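Local coordinates for peptidase M16 C-terminal domain-containing protein (Enterococcus faecalis, PDB 3D3Y) that is of unknown function but probably belongs to the M16 metallopeptidase family, with a domain of the inactive type, at residues Q133-K136 with E137-K140; A190-Q193 with K194-E198; I345-L348 with E349-Q352. One frame throughout, in Å; residues are numbered along the deposited sequence.

Contact 1. Residues Q133-K136 with E137-K140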
ATOM      1  N   GLN A 133     -21.995  14.035  -4.347  1.00 32.90           N
ATOM      2  CA  GLN A 133     -22.457  13.974  -2.967  1.00 34.72           C
ATOM      3  C   GLN A 133     -22.539  12.535  -2.443  1.00 34.77           C
ATOM      4  O   GLN A 133     -22.115  12.263  -1.312  1.00 35.16           O
ATOM      5  CB  GLN A 133     -23.797  14.683  -2.875  1.00 35.79           C
ATOM      6  CG  GLN A 133     -24.624  14.472  -1.615  1.00 41.52           C
ATOM      7  CD  GLN A 133     -26.089  14.445  -1.993  1.00 49.95           C
ATOM      8  OE1 GLN A 133     -26.561  13.467  -2.612  1.00 55.72           O
ATOM      9  NE2 GLN A 133     -26.810  15.530  -1.689  1.00 50.10           N
ATOM     10  N   ARG A 134     -23.073  11.623  -3.263  1.00 33.95           N
ATOM     11  CA  ARG A 134     -23.117  10.205  -2.923  1.00 34.99           C
ATOM     12  C   ARG A 134     -21.731   9.649  -2.593  1.00 34.26           C
ATOM     13  O   ARG A 134     -21.563   8.984  -1.555  1.00 34.29           O
ATOM     14  CB  ARG A 134     -23.748   9.388  -4.049  1.00 34.29           C
ATOM     15  CG  ARG A 134     -23.648   7.846  -3.831  1.00 37.15           C
ATOM     16  CD  ARG A 134     -24.604   7.045  -4.744  1.00 39.18           C
ATOM     17  NE  ARG A 134     -24.747   7.621  -6.098  1.00 47.95           N
ATOM     18  CZ  ARG A 134     -23.878   7.474  -7.101  1.00 51.28           C
ATOM     19  NH1 ARG A 134     -24.130   8.048  -8.276  1.00 53.11           N
ATOM     20  NH2 ARG A 134     -22.763   6.761  -6.948  1.00 52.44           N
ATOM     21  N   GLU A 135     -20.745   9.907  -3.457  1.00 32.44           N
ATOM     22  CA  GLU A 135     -19.387   9.354  -3.242  1.00 32.77           C
ATOM     23  C   GLU A 135     -18.662   9.990  -2.056  1.00 31.82           C
ATOM     24  O   GLU A 135     -17.889   9.322  -1.350  1.00 32.50           O
ATOM     25  CB  GLU A 135     -18.518   9.474  -4.504  1.00 32.20           C
ATOM     26  CG  GLU A 135     -18.959   8.575  -5.677  1.00 35.02           C
ATOM     27  CD  GLU A 135     -19.279   7.159  -5.232  1.00 37.98           C
ATOM     28  OE1 GLU A 135     -18.532   6.603  -4.412  1.00 40.05           O
ATOM     29  OE2 GLU A 135     -20.306   6.603  -5.675  1.00 41.49           O
ATOM     30  N   LYS A 136     -18.913  11.280  -1.844  1.00 31.38           N
ATOM     31  CA  LYS A 136     -18.364  11.986  -0.686  1.00 31.44           C
ATOM     32  C   LYS A 136     -18.915  11.361   0.626  1.00 31.98           C
ATOM     33  O   LYS A 136     -18.146  11.043   1.542  1.00 31.63           O
ATOM     34  CB  LYS A 136     -18.690  13.471  -0.753  1.00 30.33           C
ATOM     35  CG  LYS A 136     -18.031  14.286   0.388  1.00 33.04           C
ATOM     36  CD  LYS A 136     -18.234  15.808   0.229  1.00 30.56           C
ATOM     37  CE  LYS A 136     -17.627  16.556   1.424  1.00 31.39           C
ATOM     38  NZ  LYS A 136     -17.769  18.068   1.264  1.00 29.05           N
ATOM     39  N   GLU A 137     -20.237  11.209   0.694  1.00 32.46           N
ATOM     40  CA  GLU A 137     -20.906  10.535   1.805  1.00 34.59           C
ATOM     41  C   GLU A 137     -20.378   9.102   1.996  1.00 33.83           C
ATOM     42  O   GLU A 137     -20.158   8.702   3.141  1.00 34.29           O
ATOM     43  CB  GLU A 137     -22.420  10.501   1.571  1.00 34.37           C
ATOM     44  CG  GLU A 137     -23.110  11.850   1.719  1.00 38.46           C
ATOM     45  CD  GLU A 137     -24.584  11.847   1.281  1.00 38.64           C
ATOM     46  OE1 GLU A 137     -25.084  10.830   0.739  1.00 42.75           O
ATOM     47  OE2 GLU A 137     -25.236  12.892   1.462  1.00 42.77           O
ATOM     48  N   ASN A 138     -20.170   8.350   0.899  1.00 33.25           N
ATOM     49  CA  ASN A 138     -19.625   6.978   0.967  1.00 34.04           C
ATOM     50  C   ASN A 138     -18.218   6.950   1.540  1.00 33.96           C
ATOM     51  O   ASN A 138     -17.913   6.118   2.387  1.00 33.20           O
ATOM     52  CB  ASN A 138     -19.581   6.269  -0.402  1.00 35.04           C
ATOM     53  CG  ASN A 138     -20.967   5.892  -0.919  1.00 37.96           C
ATOM     54  OD1 ASN A 138     -21.953   6.040  -0.208  1.00 39.71           O
ATOM     55  ND2 ASN A 138     -21.040   5.434  -2.170  1.00 41.13           N
ATOM     56  N   LEU A 139     -17.375   7.886   1.101  1.00 32.67           N
ATOM     57  CA  LEU A 139     -16.023   7.940   1.601  1.00 31.50           C
ATOM     58  C   LEU A 139     -15.997   8.340   3.066  1.00 31.73           C
ATOM     59  O   LEU A 139     -15.246   7.792   3.834  1.00 31.78           O
ATOM     60  CB  LEU A 139     -15.115   8.834   0.730  1.00 31.90           C
ATOM     61  CG  LEU A 139     -13.654   8.914   1.200  1.00 31.18           C
ATOM     62  CD1 LEU A 139     -12.946   7.538   1.192  1.00 33.11           C
ATOM     63  CD2 LEU A 139     -12.833   9.935   0.394  1.00 32.08           C
ATOM     64  N   LYS A 140     -16.844   9.275   3.467  1.00 32.59           N
ATOM     65  CA  LYS A 140     -16.907   9.628   4.862  1.00 32.71           C
ATOM     66  C   LYS A 140     -17.282   8.402   5.713  1.00 33.14           C
ATOM     67  O   LYS A 140     -16.688   8.158   6.786  1.00 31.70           O
ATOM     68  CB  LYS A 140     -17.888  10.777   5.043  1.00 32.91           C
ATOM     69  CG  LYS A 140     -17.975  11.297   6.465  1.00 34.97           C
ATOM     70  CD  LYS A 140     -19.043  12.375   6.590  1.00 36.78           C
ATOM     71  CE  LYS A 140     -18.863  13.102   7.922  1.00 41.99           C
ATOM     72  NZ  LYS A 140     -20.178  13.475   8.474  1.00 46.09           N
TER

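Contact 2. Residues A190-Q193 with K194-E198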
ATOM      1  N   ALA A 190     -11.222  20.196 -10.592  1.00 30.27           N
ATOM      2  CA  ALA A 190      -9.939  20.860 -10.735  1.00 31.78           C
ATOM      3  C   ALA A 190      -8.788  19.876 -10.500  1.00 32.25           C
ATOM      4  O   ALA A 190      -7.798  19.865 -11.257  1.00 32.94           O
ATOM      5  CB  ALA A 190      -9.836  22.085  -9.799  1.00 31.37           C
ATOM      6  N   TYR A 191      -8.910  19.055  -9.458  1.00 32.53           N
ATOM      7  CA  TYR A 191      -7.846  18.110  -9.147  1.00 32.78           C
ATOM      8  C   TYR A 191      -7.689  17.074 -10.290  1.00 32.32           C
ATOM      9  O   TYR A 191      -6.559  16.794 -10.735  1.00 33.21           O
ATOM     10  CB  TYR A 191      -7.994  17.427  -7.756  1.00 32.58           C
ATOM     11  CG  TYR A 191      -6.826  16.489  -7.621  1.00 33.28           C
ATOM     12  CD1 TYR A 191      -5.522  17.025  -7.533  1.00 34.79           C
ATOM     13  CD2 TYR A 191      -6.982  15.098  -7.750  1.00 33.28           C
ATOM     14  CE1 TYR A 191      -4.414  16.207  -7.529  1.00 36.20           C
ATOM     15  CE2 TYR A 191      -5.861  14.243  -7.736  1.00 34.01           C
ATOM     16  CZ  TYR A 191      -4.585  14.823  -7.616  1.00 35.40           C
ATOM     17  OH  TYR A 191      -3.463  14.056  -7.612  1.00 34.65           O
ATOM     18  N   TYR A 192      -8.803  16.509 -10.758  1.00 32.31           N
ATOM     19  CA  TYR A 192      -8.770  15.610 -11.923  1.00 33.05           C
ATOM     20  C   TYR A 192      -7.870  16.174 -13.041  1.00 33.32           C
ATOM     21  O   TYR A 192      -6.998  15.472 -13.586  1.00 34.17           O
ATOM     22  CB  TYR A 192     -10.180  15.365 -12.475  1.00 32.66           C
ATOM     23  CG  TYR A 192     -10.155  14.825 -13.888  1.00 33.10           C
ATOM     24  CD1 TYR A 192      -9.886  13.464 -14.136  1.00 32.00           C
ATOM     25  CD2 TYR A 192     -10.395  15.680 -14.982  1.00 30.43           C
ATOM     26  CE1 TYR A 192      -9.849  12.962 -15.454  1.00 30.55           C
ATOM     27  CE2 TYR A 192     -10.363  15.198 -16.282  1.00 33.69           C
ATOM     28  CZ  TYR A 192     -10.102  13.833 -16.508  1.00 31.85           C
ATOM     29  OH  TYR A 192     -10.046  13.379 -17.810  1.00 31.23           O
ATOM     30  N   GLN A 193      -8.064  17.440 -13.370  1.00 33.30           N
ATOM     31  CA  GLN A 193      -7.307  18.057 -14.466  1.00 34.97           C
ATOM     32  C   GLN A 193      -5.821  18.121 -14.166  1.00 34.38           C
ATOM     33  O   GLN A 193      -4.995  17.923 -15.051  1.00 34.06           O
ATOM     34  CB  GLN A 193      -7.844  19.458 -14.759  1.00 35.69           C
ATOM     35  CG  GLN A 193      -9.071  19.390 -15.639  1.00 42.80           C
ATOM     36  CD  GLN A 193      -9.848  20.681 -15.643  1.00 50.48           C
ATOM     37  OE1 GLN A 193      -9.441  21.670 -16.277  1.00 51.43           O
ATOM     38  NE2 GLN A 193     -10.998  20.679 -14.944  1.00 53.47           N
ATOM     39  N   LYS A 194      -5.488  18.421 -12.915  1.00 35.04           N
ATOM     40  CA  LYS A 194      -4.080  18.486 -12.477  1.00 36.56           C
ATOM     41  C   LYS A 194      -3.406  17.092 -12.457  1.00 34.73           C
ATOM     42  O   LYS A 194      -2.316  16.931 -12.987  1.00 33.33           O
ATOM     43  CB  LYS A 194      -3.965  19.185 -11.107  1.00 37.02           C
ATOM     44  CG  LYS A 194      -2.528  19.247 -10.571  1.00 40.53           C
ATOM     45  CD  LYS A 194      -2.411  19.770  -9.123  1.00 40.69           C
ATOM     46  CE  LYS A 194      -1.020  20.374  -8.882  1.00 44.70           C
ATOM     47  NZ  LYS A 194      -0.810  21.681  -9.584  1.00 49.33           N
HETATM   48  N   MSE A 195      -4.080  16.084 -11.886  1.00 34.20           N
HETATM   49  CA  MSE A 195      -3.572  14.714 -11.954  1.00 34.40           C
HETATM   50  C   MSE A 195      -3.327  14.281 -13.409  1.00 34.12           C
HETATM   51  O   MSE A 195      -2.251  13.782 -13.737  1.00 33.72           O
HETATM   52  CB  MSE A 195      -4.489  13.717 -11.269  1.00 32.99           C
HETATM   53  CG  MSE A 195      -3.851  12.307 -11.236  1.00 35.32           C
HETATM   54 SE   MSE A 195      -4.953  11.006 -10.366  0.70 34.99          SE
HETATM   55  CE  MSE A 195      -6.070  10.615 -11.874  1.00 33.79           C
ATOM     56  N   LEU A 196      -4.299  14.528 -14.289  1.00 34.54           N
ATOM     57  CA  LEU A 196      -4.192  14.058 -15.662  1.00 35.10           C
ATOM     58  C   LEU A 196      -3.009  14.725 -16.372  1.00 33.79           C
ATOM     59  O   LEU A 196      -2.294  14.065 -17.109  1.00 33.87           O
ATOM     60  CB  LEU A 196      -5.518  14.226 -16.437  1.00 35.03           C
ATOM     61  CG  LEU A 196      -5.663  13.431 -17.762  1.00 37.79           C
ATOM     62  CD1 LEU A 196      -5.523  11.911 -17.630  1.00 37.35           C
ATOM     63  CD2 LEU A 196      -6.939  13.778 -18.563  1.00 38.24           C
ATOM     64  N   ALA A 197      -2.790  16.009 -16.102  1.00 32.81           N
ATOM     65  CA  ALA A 197      -1.703  16.753 -16.730  1.00 32.96           C
ATOM     66  C   ALA A 197      -0.305  16.536 -16.131  1.00 32.92           C
ATOM     67  O   ALA A 197       0.675  16.691 -16.829  1.00 33.47           O
ATOM     68  CB  ALA A 197      -2.053  18.230 -16.773  1.00 33.01           C
ATOM     69  N   GLU A 198      -0.215  16.167 -14.848  1.00 33.65           N
ATOM     70  CA  GLU A 198       1.064  16.222 -14.095  1.00 34.01           C
ATOM     71  C   GLU A 198       1.686  14.885 -13.616  1.00 33.37           C
ATOM     72  O   GLU A 198       2.903  14.795 -13.445  1.00 33.92           O
ATOM     73  CB  GLU A 198       0.941  17.196 -12.900  1.00 34.33           C
ATOM     74  CG  GLU A 198       0.316  18.544 -13.275  1.00 36.68           C
ATOM     75  CD  GLU A 198       0.552  19.656 -12.251  1.00 36.31           C
ATOM     76  OE1 GLU A 198       0.827  19.379 -11.058  1.00 36.80           O
ATOM     77  OE2 GLU A 198       0.433  20.820 -12.658  1.00 40.21           O
TER

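Contact 3. Residues I345-L348 with E349-Q352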
ATOM      1  N   ILE A 345      18.784 -16.577  20.636  1.00 34.70           N
ATOM      2  CA  ILE A 345      17.839 -16.984  19.574  1.00 35.83           C
ATOM      3  C   ILE A 345      17.987 -18.474  19.301  1.00 37.13           C
ATOM      4  O   ILE A 345      19.075 -18.954  18.977  1.00 36.47           O
ATOM      5  CB  ILE A 345      18.085 -16.184  18.259  1.00 35.96           C
ATOM      6  CG1 ILE A 345      17.979 -14.683  18.526  1.00 35.75           C
ATOM      7  CG2 ILE A 345      17.077 -16.562  17.191  1.00 35.46           C
ATOM      8  CD1 ILE A 345      18.478 -13.803  17.387  1.00 36.05           C
ATOM      9  N   ARG A 346      16.894 -19.208  19.455  1.00 37.69           N
ATOM     10  CA  ARG A 346      16.937 -20.651  19.312  1.00 40.09           C
ATOM     11  C   ARG A 346      16.894 -21.017  17.844  1.00 40.17           C
ATOM     12  O   ARG A 346      16.322 -20.282  17.041  1.00 39.45           O
ATOM     13  CB  ARG A 346      15.729 -21.274  20.009  1.00 40.58           C
ATOM     14  CG  ARG A 346      15.671 -20.994  21.513  1.00 44.32           C
ATOM     15  CD  ARG A 346      14.301 -21.357  22.102  1.00 51.40           C
ATOM     16  NE  ARG A 346      13.698 -22.563  21.504  1.00 57.20           N
ATOM     17  CZ  ARG A 346      14.202 -23.804  21.555  1.00 59.62           C
ATOM     18  NH1 ARG A 346      13.540 -24.802  20.965  1.00 59.52           N
ATOM     19  NH2 ARG A 346      15.364 -24.059  22.168  1.00 60.07           N
ATOM     20  N   GLU A 347      17.451 -22.176  17.508  1.00 40.86           N
ATOM     21  CA  GLU A 347      17.408 -22.654  16.133  1.00 41.98           C
ATOM     22  C   GLU A 347      16.000 -22.740  15.579  1.00 41.27           C
ATOM     23  O   GLU A 347      15.770 -22.389  14.439  1.00 40.42           O
ATOM     24  CB  GLU A 347      18.128 -23.988  15.988  1.00 42.77           C
ATOM     25  CG  GLU A 347      19.635 -23.820  15.734  1.00 48.73           C
ATOM     26  CD  GLU A 347      19.971 -22.669  14.757  1.00 54.97           C
ATOM     27  OE1 GLU A 347      19.346 -22.604  13.656  1.00 56.83           O
ATOM     28  OE2 GLU A 347      20.861 -21.841  15.107  1.00 55.47           O
ATOM     29  N   LEU A 348      15.052 -23.172  16.395  1.00 41.04           N
ATOM     30  CA  LEU A 348      13.692 -23.336  15.916  1.00 41.91           C
ATOM     31  C   LEU A 348      13.045 -21.975  15.617  1.00 41.36           C
ATOM     32  O   LEU A 348      12.338 -21.838  14.628  1.00 41.90           O
ATOM     33  CB  LEU A 348      12.854 -24.171  16.898  1.00 41.55           C
ATOM     34  CG  LEU A 348      11.425 -24.475  16.424  1.00 43.13           C
ATOM     35  CD1 LEU A 348      11.410 -25.452  15.213  1.00 44.01           C
ATOM     36  CD2 LEU A 348      10.540 -25.004  17.573  1.00 43.67           C
ATOM     37  N   GLU A 349      13.294 -20.969  16.459  1.00 40.84           N
ATOM     38  CA  GLU A 349      12.849 -19.602  16.157  1.00 40.31           C
ATOM     39  C   GLU A 349      13.228 -19.156  14.728  1.00 39.49           C
ATOM     40  O   GLU A 349      12.373 -18.703  13.970  1.00 38.96           O
ATOM     41  CB  GLU A 349      13.401 -18.602  17.188  1.00 40.10           C
ATOM     42  CG  GLU A 349      12.739 -18.732  18.549  1.00 42.46           C
ATOM     43  CD  GLU A 349      13.335 -17.793  19.559  1.00 43.24           C
ATOM     44  OE1 GLU A 349      14.563 -17.807  19.742  1.00 43.28           O
ATOM     45  OE2 GLU A 349      12.570 -17.064  20.196  1.00 43.47           O
ATOM     46  N   ILE A 350      14.498 -19.298  14.366  1.00 38.97           N
ATOM     47  CA  ILE A 350      14.981 -18.837  13.045  1.00 38.58           C
ATOM     48  C   ILE A 350      14.428 -19.709  11.932  1.00 37.77           C
ATOM     49  O   ILE A 350      13.993 -19.180  10.904  1.00 37.20           O
ATOM     50  CB  ILE A 350      16.519 -18.856  12.932  1.00 39.34           C
ATOM     51  CG1 ILE A 350      17.164 -18.122  14.082  1.00 41.17           C
ATOM     52  CG2 ILE A 350      17.005 -18.161  11.649  1.00 40.21           C
ATOM     53  CD1 ILE A 350      18.450 -18.769  14.454  1.00 44.37           C
ATOM     54  N   GLU A 351      14.459 -21.028  12.139  1.00 36.01           N
ATOM     55  CA  GLU A 351      14.058 -22.005  11.128  1.00 36.74           C
ATOM     56  C   GLU A 351      12.570 -21.829  10.807  1.00 35.70           C
ATOM     57  O   GLU A 351      12.181 -21.780   9.635  1.00 34.80           O
ATOM     58  CB  GLU A 351      14.302 -23.457  11.617  1.00 36.10           C
ATOM     59  CG  GLU A 351      15.787 -23.915  11.685  1.00 40.23           C
ATOM     60  CD  GLU A 351      15.968 -25.384  12.209  1.00 41.60           C
ATOM     61  OE1 GLU A 351      15.008 -25.978  12.795  1.00 48.44           O
ATOM     62  OE2 GLU A 351      17.079 -25.947  12.017  1.00 48.95           O
ATOM     63  N   GLN A 352      11.741 -21.721  11.849  1.00 34.58           N
ATOM     64  CA  GLN A 352      10.318 -21.470  11.641  1.00 35.94           C
ATOM     65  C   GLN A 352      10.042 -20.144  10.948  1.00 34.19           C
ATOM     66  O   GLN A 352       9.180 -20.066  10.096  1.00 34.54           O
ATOM     67  CB  GLN A 352       9.543 -21.509  12.960  1.00 37.07           C
ATOM     68  CG  GLN A 352       9.201 -22.894  13.414  1.00 41.40           C
ATOM     69  CD  GLN A 352       8.083 -22.846  14.434  1.00 48.58           C
ATOM     70  OE1 GLN A 352       8.345 -22.786  15.634  1.00 51.94           O
ATOM     71  NE2 GLN A 352       6.827 -22.801  13.960  1.00 49.73           N
TER

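Contact 1. Residues Q133-K136 with E137-K140
Q133 turns its CG anti to the backbone N (chi1 166°), while E137, one turn further along the helix, swings its CG back beside its own N (chi1 -72°). The two side chains therefore run alongside each other in the same direction, with E137 OE2 3.5 Å from Q133 CG and the amide and carboxylate planes only 6° apart. E137 CG is also 3.2 Å from Q133 O, the carbonyl that accepts the backbone N-H of E137 at 2.9 Å. N138 folds back in the same manner, bringing its CG to 3.2 Å from R134 O. Both are i to i+4 contacts of a regular alpha-helix, each flanking its backbone bond. The N138 ND2 lies 3.9 Å from R134 CG and 3.6 Å from E135 OE1, where the carboxylate and amide planes stand nearly perpendicular. The E135 carboxylate is paired with its chain neighbour: R134 NH2 meets E135 OE2 in a 2.8 Å salt bridge, and the same NH2 bonds to T52 OG1, so the arginine also ties helix 129-148 to helix 40-52. Within helix 129-148, E135 and L139 face helix 40-52, whereas K136 reaches fully extended past L180 of helix 177-182 to the carbonyl oxygens of A181 and E183.

Contact 2. Residues A190-Q193 with K194-E198
M195, a selenomethionine, crosses the side chain of Y191 one turn earlier in helix 185-198, forming a Met-aromatic contact on the last helix before strand 200-207. Its CB lies 3.8 Å from Y191 CZ and about as far from CE2 and OH, at the outer end of the phenol. Next along the chain, CG remains beside the hydroxyl, 4.0 Å from Y191 OH. SE then stands 5.4 Å from the centroid of the Y191 ring, 63° off its normal, an oblique approach well away from a position above the ring centre. Up to SE the chain is extended, with CG anti to the backbone N (chi1 -174°); beyond it the bend at chi3 turns CE aside. Side-chain contacts with L46, R43 and F31 bury this residue between helix 40-52 and strand 24-34. The tyrosine is held at its far end too, its OH bonded to R43 NH1, so the partner of the selenium side chain is fixed by a residue of that same helix.

A second pair, Y192 and L196, runs side by side toward helix 105-118, where L196 touches I117 and F118. On the exposed side, K194 bends at its last torsion so that its NZ forms a salt bridge with E198 OE1 at 3.2 Å, within the final turn of the helix. The backbone bond from M195 N to Y191 O is short, at 2.8 Å, and straight. L196 CD2 comes within 3.2 Å of Y192 OH, close for a methyl and a hydroxyl, and that hydroxyl is bonded to the carbonyl oxygen of I117.

Contact 3. Residues I345-L348 with E349-Q352
E349 reaches back toward the start of its helix to bind the backbone of R346, the N-cap residue. Its CG lies beside its own N (chi1 -72°) and the chain then runs extended, which delivers OE1 to R346 N at 2.7 Å in a nearly straight bond through the anti lone pair. This is the half of a capping box in which the N3 side chain accepts the N-cap N-H. The other carboxylate oxygen, OE2, forms a salt bridge with K289, so both oxygens are occupied and the rotation of the group is fixed.

Next to this bond, I345 and I350 form a hydrophobic staple, the residue before the N-cap meeting the one that follows N3. I345 places CG2 anti to its backbone N (chi1 -57° for CG1), and that methyl presses on I350 CG1 at 3.5 Å, tight for two carbons, with the side chains at about a right angle. I350 CD1 approaches R346 O as well, at 3.7 Å.

One turn further on, Q352 OE1 lies 3.6 Å from L348 CG, and the aliphatic chain of Q352 touches L348 CD1. E347 and E351 bring like charges to 4.4 Å between OE1 of the former and OE2 of the latter, which might slightly favour protonation of one of them. The staple faces inward: I345 and I350 both rest on I281 of helix 272-284, while I345 meets I403, and I350 and E347 meet I400, on helix 400-409.

From the N terminus, the three contacts follow one another in series; each lies within a single run of chain, so none closes a long loop, and none nests within or crosses another. Contact 1, in helix 129-148, and contact 2, in helix 185-198, have centres about 21 Å apart without touching, yet both pack on helix 40-52, and contact 2 also touches strand 24-34 of the first mixed sheet. Contact 3 begins helix 347-364, with its centre about 49 Å from that of contact 1 and 51 Å from that of contact 2, across the chain's centre. There it is tied to helices 272-284 and 400-409, in the half of the chain built around the second mixed sheet.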